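Local coordinates for putative uncharacterized protein (Chromobacterium violaceum, PDB 4RMM), which is of unknown function but is probably a hotdog-fold thioesterase that may hydrolyse acyl-CoA, at residues Gly68-Ala73 with Phe93-Leu98; Ser72-His77 with Val122-Trp127. All blocks are in the same frame, centred on the assembly; numbering follows the deposited sequence.

Interaction 1: residues Gly68-Ala73 with Phe93-Leu98; sequences GFMESA and FSLDYL
Glu71 and Phe93 meet with the first carbon of the glutamate over the aromatic ring. CB of Glu71 stands 4.0 Å from the centroid of the Phe93 ring, 17° off its normal, a CH-pi contact displaced toward the rim at CE1. The helix backbone comes slightly nearer: Glu71 N is 3.6 Å from Phe93 CE1. The same ring meets Met70, a selenomethionine, in another way, at its edge, where Met70 CB lies 3.9 Å from Phe93 CZ. Two successive helix residues thus meet one phenyl group, one over its face and the other at its edge.

Beyond CB, the Met70 chain bends at chi2 and again at chi3 (-92°), which carries its methyl end to Leu95. Met70 CE touches Leu95 CD1 at 3.8 Å, the two side chains crossing at about a right angle. Ala138 of the adjoining strand 136-143 is touched by Met70, Phe93 and Leu95 alike.

Glu71 is extended, with CG anti to the backbone N (chi1 179°), and this takes the carboxylate past the ring to the dimer interface. There OE2 is hydrogen-bonded to Tyr97 OH of the second subunit and OE1 to Gly67 N of that subunit. Strand 93-97 also pairs antiparallel with a strand of that chain, continuing the sheet across the interface.

No hydrogen bond joins the two segments, so residues 68-73 rest on the strand by apolar and CH-pi contact. The buried carboxylate is satisfied across the subunit boundary, and one glutamate thereby serves both the helix-sheet core, through CB, and the dimer, through its oxygens.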
ATOM      1  N   GLY A  68       1.516  -1.251  -0.038  1.00 38.27           N
ATOM      2  CA  GLY A  68       0.597  -2.233   0.520  1.00 46.10           C
ATOM      3  C   GLY A  68       1.313  -3.285   1.349  1.00 56.21           C
ATOM      4  O   GLY A  68       0.859  -3.655   2.421  1.00 44.66           O
ATOM      5  N   PHE A  69       2.444  -3.766   0.850  1.00 48.94           N
ATOM      6  CA  PHE A  69       3.249  -4.784   1.533  1.00 51.54           C
ATOM      7  C   PHE A  69       3.748  -4.284   2.875  1.00 47.35           C
ATOM      8  O   PHE A  69       3.537  -4.918   3.897  1.00 42.07           O
ATOM      9  CB  PHE A  69       4.442  -5.152   0.647  1.00 47.34           C
ATOM     10  CG  PHE A  69       5.541  -5.877   1.367  1.00 47.88           C
ATOM     11  CD1 PHE A  69       5.340  -7.162   1.863  1.00 49.62           C
ATOM     12  CD2 PHE A  69       6.793  -5.280   1.523  1.00 43.79           C
ATOM     13  CE1 PHE A  69       6.375  -7.854   2.505  1.00 59.25           C
ATOM     14  CE2 PHE A  69       7.834  -5.957   2.158  1.00 46.86           C
ATOM     15  CZ  PHE A  69       7.626  -7.254   2.652  1.00 60.89           C
HETATM   16  N   MSE A  70       4.417  -3.136   2.837  1.00 37.55           N
HETATM   17  CA  MSE A  70       4.982  -2.475   4.010  1.00 35.90           C
HETATM   18  C   MSE A  70       3.906  -2.213   5.067  1.00 46.52           C
HETATM   19  O   MSE A  70       4.064  -2.540   6.243  1.00 43.00           O
HETATM   20  CB  MSE A  70       5.620  -1.167   3.553  1.00 33.55           C
HETATM   21  CG  MSE A  70       6.734  -1.369   2.540  1.00 59.34           C
HETATM   22 SE   MSE A  70       8.275  -2.258   3.346  0.73 55.57          SE
HETATM   23  CE  MSE A  70       9.229  -0.652   3.854  1.00 44.41           C
ATOM     24  N   GLU A  71       2.809  -1.603   4.638  1.00 38.42           N
ATOM     25  CA  GLU A  71       1.700  -1.321   5.544  1.00 40.64           C
ATOM     26  C   GLU A  71       1.136  -2.586   6.227  1.00 39.01           C
ATOM     27  O   GLU A  71       0.915  -2.585   7.428  1.00 44.27           O
ATOM     28  CB  GLU A  71       0.596  -0.585   4.770  1.00 40.86           C
ATOM     29  CG  GLU A  71      -0.622  -0.258   5.595  1.00 40.07           C
ATOM     30  CD  GLU A  71      -1.653   0.557   4.811  1.00 43.48           C
ATOM     31  OE1 GLU A  71      -2.130   0.089   3.769  1.00 48.87           O
ATOM     32  OE2 GLU A  71      -1.974   1.670   5.247  1.00 38.34           O
ATOM     33  N   SER A  72       0.903  -3.659   5.472  1.00 44.49           N
ATOM     34  CA  SER A  72       0.378  -4.894   6.066  1.00 44.72           C
ATOM     35  C   SER A  72       1.418  -5.569   6.973  1.00 49.95           C
ATOM     36  O   SER A  72       1.054  -6.163   7.996  1.00 46.11           O
ATOM     37  CB  SER A  72      -0.020  -5.907   4.992  1.00 61.96           C
ATOM     38  OG  SER A  72      -0.208  -5.303   3.739  1.00 74.89           O
ATOM     39  N   ALA A  73       2.696  -5.518   6.582  1.00 42.57           N
ATOM     40  CA  ALA A  73       3.757  -6.110   7.400  1.00 55.23           C
ATOM     41  C   ALA A  73       3.725  -5.460   8.773  1.00 47.91           C
ATOM     42  O   ALA A  73       3.763  -6.139   9.790  1.00 43.25           O
ATOM     43  CB  ALA A  73       5.144  -5.888   6.750  1.00 48.75           C
ATOM     44  N   PHE A  93       0.410   6.324   7.855  1.00 41.95           N
ATOM     45  CA  PHE A  93       1.477   5.509   7.291  1.00 39.16           C
ATOM     46  C   PHE A  93       2.284   6.318   6.294  1.00 44.60           C
ATOM     47  O   PHE A  93       1.710   6.909   5.377  1.00 46.08           O
ATOM     48  CB  PHE A  93       0.857   4.314   6.577  1.00 33.94           C
ATOM     49  CG  PHE A  93       1.804   3.571   5.705  1.00 37.08           C
ATOM     50  CD1 PHE A  93       2.650   2.572   6.243  1.00 33.36           C
ATOM     51  CD2 PHE A  93       1.832   3.810   4.345  1.00 37.85           C
ATOM     52  CE1 PHE A  93       3.489   1.836   5.414  1.00 52.92           C
ATOM     53  CE2 PHE A  93       2.673   3.070   3.505  1.00 50.05           C
ATOM     54  CZ  PHE A  93       3.502   2.082   4.037  1.00 37.49           C
ATOM     55  N   SER A  94       3.605   6.342   6.461  1.00 49.70           N
ATOM     56  CA  SER A  94       4.491   7.066   5.538  1.00 49.12           C
ATOM     57  C   SER A  94       5.594   6.136   5.026  1.00 51.97           C
ATOM     58  O   SER A  94       6.059   5.259   5.736  1.00 41.85           O
ATOM     59  CB  SER A  94       5.099   8.304   6.213  1.00 39.15           C
ATOM     60  OG  SER A  94       5.589   8.001   7.502  1.00 62.76           O
ATOM     61  N   LEU A  95       6.001   6.349   3.784  1.00 43.08           N
ATOM     62  CA  LEU A  95       6.995   5.531   3.115  1.00 43.04           C
ATOM     63  C   LEU A  95       7.931   6.346   2.212  1.00 47.38           C
ATOM     64  O   LEU A  95       7.469   7.195   1.451  1.00 39.05           O
ATOM     65  CB  LEU A  95       6.264   4.480   2.263  1.00 35.08           C
ATOM     66  CG  LEU A  95       7.009   3.466   1.384  1.00 45.16           C
ATOM     67  CD1 LEU A  95       7.852   2.533   2.232  1.00 40.38           C
ATOM     68  CD2 LEU A  95       5.989   2.648   0.620  1.00 56.44           C
ATOM     69  N   ASP A  96       9.238   6.071   2.308  1.00 41.35           N
ATOM     70  CA  ASP A  96      10.249   6.700   1.465  1.00 40.74           C
ATOM     71  C   ASP A  96      10.950   5.629   0.653  1.00 49.19           C
ATOM     72  O   ASP A  96      11.388   4.627   1.192  1.00 38.65           O
ATOM     73  CB  ASP A  96      11.306   7.452   2.287  1.00 41.12           C
ATOM     74  CG  ASP A  96      10.790   8.754   2.843  1.00 63.12           C
ATOM     75  OD1 ASP A  96      10.341   8.771   4.007  1.00 64.19           O
ATOM     76  OD2 ASP A  96      10.821   9.762   2.106  1.00 74.79           O
ATOM     77  N   TYR A  97      11.050   5.842  -0.647  1.00 37.63           N
ATOM     78  CA  TYR A  97      11.715   4.911  -1.540  1.00 50.92           C
ATOM     79  C   TYR A  97      13.081   5.538  -1.660  1.00 54.35           C
ATOM     80  O   TYR A  97      13.219   6.655  -2.162  1.00 60.39           O
ATOM     81  CB  TYR A  97      11.000   4.860  -2.892  1.00 50.25           C
ATOM     82  CG  TYR A  97       9.679   4.110  -2.841  1.00 56.07           C
ATOM     83  CD1 TYR A  97       9.591   2.789  -3.293  1.00 37.70           C
ATOM     84  CD2 TYR A  97       8.519   4.713  -2.332  1.00 46.82           C
ATOM     85  CE1 TYR A  97       8.391   2.087  -3.239  1.00 40.45           C
ATOM     86  CE2 TYR A  97       7.306   4.018  -2.279  1.00 45.31           C
ATOM     87  CZ  TYR A  97       7.252   2.702  -2.736  1.00 50.71           C
ATOM     88  OH  TYR A  97       6.073   1.984  -2.705  1.00 39.97           O
ATOM     89  N   LEU A  98      14.081   4.813  -1.164  1.00 51.29           N
ATOM     90  CA  LEU A  98      15.464   5.283  -1.128  1.00 60.58           C
ATOM     91  C   LEU A  98      16.341   4.859  -2.290  1.00 57.60           C
ATOM     92  O   LEU A  98      17.144   5.640  -2.782  1.00 54.22           O
ATOM     93  CB  LEU A  98      16.100   4.826   0.195  1.00 44.67           C
ATOM     94  CG  LEU A  98      15.293   5.327   1.399  1.00 49.12           C
ATOM     95  CD1 LEU A  98      15.872   4.784   2.669  1.00 52.80           C
ATOM     96  CD2 LEU A  98      15.282   6.863   1.405  1.00 52.34           C
TER

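Interaction 2: residues Ser72-His77 with Val122-Trp127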
ATOM      1  N   SER A  72       0.903  -3.659   5.472  1.00 44.49           N
ATOM      2  CA  SER A  72       0.378  -4.894   6.066  1.00 44.72           C
ATOM      3  C   SER A  72       1.418  -5.569   6.973  1.00 49.95           C
ATOM      4  O   SER A  72       1.054  -6.163   7.996  1.00 46.11           O
ATOM      5  CB  SER A  72      -0.020  -5.907   4.992  1.00 61.96           C
ATOM      6  OG  SER A  72      -0.208  -5.303   3.739  1.00 74.89           O
ATOM      7  N   ALA A  73       2.696  -5.518   6.582  1.00 42.57           N
ATOM      8  CA  ALA A  73       3.757  -6.110   7.400  1.00 55.23           C
ATOM      9  C   ALA A  73       3.725  -5.460   8.773  1.00 47.91           C
ATOM     10  O   ALA A  73       3.763  -6.139   9.790  1.00 43.25           O
ATOM     11  CB  ALA A  73       5.144  -5.888   6.750  1.00 48.75           C
ATOM     12  N   ALA A  74       3.656  -4.133   8.794  1.00 55.03           N
ATOM     13  CA  ALA A  74       3.634  -3.388  10.053  1.00 33.65           C
ATOM     14  C   ALA A  74       2.398  -3.780  10.879  1.00 51.79           C
ATOM     15  O   ALA A  74       2.457  -3.867  12.097  1.00 48.74           O
ATOM     16  CB  ALA A  74       3.625  -1.890   9.763  1.00 31.44           C
HETATM   17  N   MSE A  75       1.276  -4.017  10.206  1.00 39.43           N
HETATM   18  CA  MSE A  75       0.062  -4.418  10.910  1.00 39.56           C
HETATM   19  C   MSE A  75       0.252  -5.818  11.492  1.00 44.93           C
HETATM   20  O   MSE A  75       0.026  -6.053  12.683  1.00 50.54           O
HETATM   21  CB  MSE A  75      -1.129  -4.447   9.960  1.00 40.03           C
HETATM   22  CG  MSE A  75      -2.169  -5.471  10.396  1.00 64.55           C
HETATM   23 SE   MSE A  75      -3.969  -4.860  10.218  0.75 95.73          SE
HETATM   24  CE  MSE A  75      -4.366  -5.728   8.542  1.00 86.33           C
ATOM     25  N   ILE A  76       0.653  -6.746  10.634  1.00 43.10           N
ATOM     26  CA  ILE A  76       0.884  -8.125  11.055  1.00 62.37           C
ATOM     27  C   ILE A  76       1.888  -8.201  12.204  1.00 57.36           C
ATOM     28  O   ILE A  76       1.685  -8.934  13.170  1.00 52.01           O
ATOM     29  CB  ILE A  76       1.378  -8.976   9.865  1.00 59.50           C
ATOM     30  CG1 ILE A  76       0.230  -9.145   8.863  1.00 57.07           C
ATOM     31  CG2 ILE A  76       1.879 -10.330  10.353  1.00 68.93           C
ATOM     32  CD1 ILE A  76       0.644  -9.684   7.503  1.00 68.64           C
ATOM     33  N   HIS A  77       2.962  -7.428  12.109  1.00 55.36           N
ATOM     34  CA  HIS A  77       3.986  -7.425  13.155  1.00 60.33           C
ATOM     35  C   HIS A  77       3.368  -7.071  14.499  1.00 51.87           C
ATOM     36  O   HIS A  77       3.696  -7.663  15.533  1.00 56.77           O
ATOM     37  CB  HIS A  77       5.063  -6.394  12.823  1.00 58.51           C
ATOM     38  CG  HIS A  77       6.160  -6.308  13.834  1.00 56.17           C
ATOM     39  ND1 HIS A  77       7.230  -7.179  13.841  1.00 69.56           N
ATOM     40  CD2 HIS A  77       6.383  -5.432  14.845  1.00 54.85           C
ATOM     41  CE1 HIS A  77       8.062  -6.837  14.800  1.00 61.40           C
ATOM     42  NE2 HIS A  77       7.574  -5.779  15.429  1.00 75.11           N
ATOM     43  N   VAL A 122       5.296   2.008  14.810  1.00 47.73           N
ATOM     44  CA  VAL A 122       6.059   0.973  14.124  1.00 50.42           C
ATOM     45  C   VAL A 122       6.997   1.514  13.038  1.00 61.48           C
ATOM     46  O   VAL A 122       6.638   2.431  12.303  1.00 64.03           O
ATOM     47  CB  VAL A 122       5.085  -0.038  13.448  1.00 53.06           C
ATOM     48  CG1 VAL A 122       5.846  -1.152  12.739  1.00 42.18           C
ATOM     49  CG2 VAL A 122       4.141  -0.612  14.481  1.00 59.67           C
ATOM     50  N   LEU A 123       8.195   0.934  12.946  1.00 54.39           N
ATOM     51  CA  LEU A 123       9.177   1.303  11.919  1.00 47.57           C
ATOM     52  C   LEU A 123       9.437   0.038  11.113  1.00 51.20           C
ATOM     53  O   LEU A 123       9.673  -1.032  11.674  1.00 52.20           O
ATOM     54  CB  LEU A 123      10.479   1.810  12.547  1.00 53.96           C
ATOM     55  CG  LEU A 123      11.769   1.871  11.699  1.00 45.09           C
ATOM     56  CD1 LEU A 123      11.745   3.038  10.708  1.00 45.82           C
ATOM     57  CD2 LEU A 123      12.965   2.018  12.643  1.00 61.28           C
ATOM     58  N   ILE A 124       9.347   0.162   9.795  1.00 39.12           N
ATOM     59  CA  ILE A 124       9.552  -0.942   8.875  1.00 47.45           C
ATOM     60  C   ILE A 124      10.716  -0.582   7.958  1.00 44.85           C
ATOM     61  O   ILE A 124      10.766   0.513   7.392  1.00 44.68           O
ATOM     62  CB  ILE A 124       8.315  -1.180   7.982  1.00 51.09           C
ATOM     63  CG1 ILE A 124       7.042  -1.185   8.833  1.00 59.33           C
ATOM     64  CG2 ILE A 124       8.441  -2.513   7.232  1.00 54.17           C
ATOM     65  CD1 ILE A 124       6.508   0.203   9.129  1.00 45.69           C
ATOM     66  N   GLU A 125      11.656  -1.504   7.825  1.00 40.72           N
ATOM     67  CA  GLU A 125      12.800  -1.299   6.948  1.00 40.71           C
ATOM     68  C   GLU A 125      12.789  -2.402   5.914  1.00 46.53           C
ATOM     69  O   GLU A 125      12.591  -3.569   6.233  1.00 63.01           O
ATOM     70  CB  GLU A 125      14.094  -1.383   7.741  1.00 36.78           C
ATOM     71  CG  GLU A 125      14.216  -0.339   8.811  1.00 64.86           C
ATOM     72  CD  GLU A 125      15.215  -0.742   9.865  1.00 70.33           C
ATOM     73  OE1 GLU A 125      16.429  -0.636   9.607  1.00 78.02           O
ATOM     74  OE2 GLU A 125      14.774  -1.186  10.947  1.00 93.08           O
ATOM     75  N   ALA A 126      12.994  -2.024   4.666  1.00 43.24           N
ATOM     76  CA  ALA A 126      13.021  -3.003   3.600  1.00 51.55           C
ATOM     77  C   ALA A 126      14.389  -2.892   2.958  1.00 55.43           C
ATOM     78  O   ALA A 126      14.816  -1.814   2.551  1.00 47.98           O
ATOM     79  CB  ALA A 126      11.922  -2.726   2.590  1.00 52.16           C
ATOM     80  N   TRP A 127      15.099  -4.005   2.898  1.00 48.33           N
ATOM     81  CA  TRP A 127      16.426  -3.993   2.309  1.00 63.97           C
ATOM     82  C   TRP A 127      16.654  -5.291   1.574  1.00 66.32           C
ATOM     83  O   TRP A 127      15.778  -6.153   1.513  1.00 70.86           O
ATOM     84  CB  TRP A 127      17.487  -3.795   3.396  1.00 53.91           C
ATOM     85  CG  TRP A 127      17.698  -4.978   4.301  1.00 63.47           C
ATOM     86  CD1 TRP A 127      18.764  -5.840   4.285  1.00 65.35           C
ATOM     87  CD2 TRP A 127      16.821  -5.446   5.341  1.00 57.89           C
ATOM     88  NE1 TRP A 127      18.603  -6.811   5.243  1.00 63.88           N
ATOM     89  CE2 TRP A 127      17.424  -6.596   5.907  1.00 67.03           C
ATOM     90  CE3 TRP A 127      15.588  -5.009   5.847  1.00 58.35           C
ATOM     91  CZ2 TRP A 127      16.833  -7.317   6.956  1.00 69.40           C
ATOM     92  CZ3 TRP A 127      14.999  -5.727   6.891  1.00 58.42           C
ATOM     93  CH2 TRP A 127      15.626  -6.870   7.433  1.00 62.62           C
TER
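The central helix of the hotdog fold, 67-80, lies against the concave face of its antiparallel sheet, and residues 72-77 meet strand 119-127 there through Ala74. This small residue directs its methyl group at the strand and allows a close approach: the CA atoms of Ala74 and Val122 are 6.4 Å apart. Ala74 CB touches two alternate residues of the strand, whose side chains point to the helix while that of the intervening Leu123 points away.

With Ile124 the contact is made along the ethyl branch, since CB of Ala74 is 3.6 Å from both CG1 and CD1 of the isoleucine. The branch is folded, with CG1 anti to the carbonyl carbon and chi2 at 83°, and the methyl group of the alanine therefore faces both of its carbons. Val122 contributes a single branch. Its CG1, anti to the backbone N, reaches Ala74 CB at 3.8 Å and lies 4.1 Å from Ala74 CA.

Cys110 of the next strand, 106-115, is touched by Val122, Ile124 and His77, and so extends the apolar surface beneath the helix. On the other flank, backbone hydrogen bonds join Val122 to Ala140 and Ile124 to Ala138, fixing the strand next to 136-143. Met75, whose side chain leaves the helix away from the strand, packs on Phe142 of strand 136-143 and on His62 of the second subunit.

All three touching residues are buried, and no hydrogen bond crosses between the segments. A central helix wrapped by a curved antiparallel sheet defines the hotdog fold of the thioesterase superfamily, and here Ala74, Val122 and Ile124 supply part of the apolar contact between the two.

Overall arrangement
Interactions 1 and 2 use successive parts of helix 67-80, overlapping at Ser72 and Ala73, and their centres are 7 Å apart. From this one helix the chain goes first to strand 89-97, the partner in interaction 1, and later to strand 119-127, the partner in interaction 2. In the sheet these strands are separated by 136-143. Met70 bridges the two contacts: its CE lies 3.6 Å from Ala126 CB, and its SE lies 3.9 Å from Ile124 CG2. Interaction 2 sits near the centre of the chain, whereas interaction 1 lies farther out, where the sheet continues into the second subunit, so the helix links the hotdog core to the dimer interface.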